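Local coordinates for inner membrane lipoprotein (Salmonella enterica, PDB 4C47) that is required for proper surface expression of the trimeric autotransporter adhesin SadA and may take a direct part in its biogenesis, at residues N122-M127 against N149-S154. Numbering follows the deposited sequence.
Sequences NLAFNM and NTKMDS
Two bends, at chi3 (-58°) and chi4 (-62°), turn the end of the Lys151 side chain toward Asn126, whose CG stands beside its own backbone N. The two side chains run alongside each other in the same direction, and Lys151 NZ meets Asn126 OD1 at 3.2 Å, in the carbonyl plane and on a lone pair. The same ammonium forms a salt bridge with Asp186 of strand 180-186, which lies on the other side of strand 124-130, so it links three neighbouring strands on this face.

On the other face, Met127 bends at its own chi3 and brings CE to 3.8 Å from both Thr150 CG2 and Met152 CB. Met152 is extended instead, and its SD lies 5.4 Å from the centroid of the Phe125 ring, an oblique Met-aromatic contact. Leu168 of strand 164-171 touches both methionines, which places this apolar face in the interior of the beta-sandwich, against the second sheet.

The N-to-C directions of the two short strand segments make an angle of 168°, so the backbones are antiparallel. Phe125 and Met152 form one hydrogen-bonded pair, with Phe125 N to Met152 O at 2.9 Å; Met127 and Thr150 form the next. Beyond the strand ends, Ser154 OG donates to Leu123 O at 2.9 Å, tilted from the carbonyl plane, while Ser154 N gives the same oxygen a weak bond of 3.3 Å.

The chemistry is therefore divided by face: methionine, aromatic and methyl groups pack toward the sandwich core, whereas the outer face carries a lysine whose charge is probably balanced by Asp186 and which also donates to an amide oxygen.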
# COMPACT_ATOMS: atom_id res chain seq x y z
N ASN A 122 18.12 23.34 -13.52
CA ASN A 122 17.57 23.88 -12.29
C ASN A 122 16.97 22.82 -11.37
O ASN A 122 15.89 23.00 -10.82
CB ASN A 122 16.54 24.98 -12.59
CG ASN A 122 17.10 26.05 -13.51
OD1 ASN A 122 18.31 26.23 -13.61
ND2 ASN A 122 16.21 26.76 -14.20
N LEU A 123 17.69 21.71 -11.23
CA LEU A 123 17.32 20.67 -10.29
C LEU A 123 17.68 21.10 -8.88
O LEU A 123 18.68 21.79 -8.67
CB LEU A 123 18.06 19.37 -10.63
CG LEU A 123 17.48 18.45 -11.72
CD1 LEU A 123 18.49 17.38 -12.09
CD2 LEU A 123 16.19 17.81 -11.24
N ALA A 124 16.86 20.70 -7.92
CA ALA A 124 17.17 20.91 -6.51
C ALA A 124 17.25 19.55 -5.81
O ALA A 124 16.52 18.63 -6.17
CB ALA A 124 16.13 21.79 -5.86
N PHE A 125 18.14 19.43 -4.83
CA PHE A 125 18.33 18.15 -4.17
C PHE A 125 17.99 18.21 -2.69
O PHE A 125 18.55 19.01 -1.95
CB PHE A 125 19.77 17.67 -4.36
CG PHE A 125 20.19 17.53 -5.79
CD1 PHE A 125 19.94 16.36 -6.49
CD2 PHE A 125 20.83 18.57 -6.45
CE1 PHE A 125 20.32 16.23 -7.81
CE2 PHE A 125 21.21 18.45 -7.77
CZ PHE A 125 20.96 17.28 -8.45
N ASN A 126 17.06 17.36 -2.26
CA ASN A 126 16.81 17.21 -0.83
C ASN A 126 17.82 16.21 -0.27
O ASN A 126 17.92 15.09 -0.75
CB ASN A 126 15.38 16.74 -0.57
CG ASN A 126 14.35 17.79 -0.95
OD1 ASN A 126 14.62 18.98 -0.89
ND2 ASN A 126 13.17 17.34 -1.35
N MET A 127 18.58 16.63 0.73
CA MET A 127 19.63 15.77 1.27
C MET A 127 19.58 15.64 2.79
O MET A 127 19.37 16.61 3.51
CB MET A 127 21.01 16.27 0.84
CG MET A 127 21.26 16.16 -0.66
SD MET A 127 22.90 16.72 -1.11
CE MET A 127 22.93 18.34 -0.33
N ASN A 149 20.11 17.83 7.62
CA ASN A 149 19.41 17.98 6.35
C ASN A 149 19.59 19.35 5.71
O ASN A 149 19.82 20.34 6.41
CB ASN A 149 17.92 17.68 6.53
CG ASN A 149 17.06 18.93 6.44
OD1 ASN A 149 16.94 19.68 7.41
ND2 ASN A 149 16.45 19.15 5.28
N THR A 150 19.48 19.39 4.39
CA THR A 150 19.53 20.65 3.65
C THR A 150 19.03 20.48 2.22
O THR A 150 18.96 19.36 1.70
CB THR A 150 20.96 21.24 3.60
OG1 THR A 150 20.89 22.63 3.24
CG2 THR A 150 21.82 20.49 2.60
N LYS A 151 18.66 21.59 1.59
CA LYS A 151 18.26 21.56 0.19
C LYS A 151 19.32 22.26 -0.66
O LYS A 151 19.59 23.45 -0.48
CB LYS A 151 16.91 22.25 -0.01
CG LYS A 151 16.33 22.07 -1.41
CD LYS A 151 15.32 23.15 -1.75
CE LYS A 151 14.18 23.18 -0.75
NZ LYS A 151 13.41 21.90 -0.76
N MET A 152 19.92 21.52 -1.58
CA MET A 152 20.91 22.08 -2.49
C MET A 152 20.25 22.60 -3.76
O MET A 152 19.81 21.82 -4.60
CB MET A 152 21.98 21.05 -2.85
CG MET A 152 23.05 21.60 -3.77
SD MET A 152 24.19 20.35 -4.38
CE MET A 152 25.27 21.35 -5.39
N ASP A 153 20.18 23.92 -3.88
CA ASP A 153 19.72 24.56 -5.10
C ASP A 153 20.87 24.60 -6.10
O ASP A 153 21.95 25.11 -5.79
CB ASP A 153 19.23 25.98 -4.82
CG ASP A 153 17.83 26.01 -4.25
OD1 ASP A 153 16.98 25.20 -4.71
OD2 ASP A 153 17.56 26.83 -3.35
N SER A 154 20.65 24.05 -7.29
CA SER A 154 21.67 24.07 -8.32
C SER A 154 21.12 24.63 -9.62
O SER A 154 20.00 24.31 -10.03
CB SER A 154 22.23 22.66 -8.55
OG SER A 154 21.47 21.96 -9.52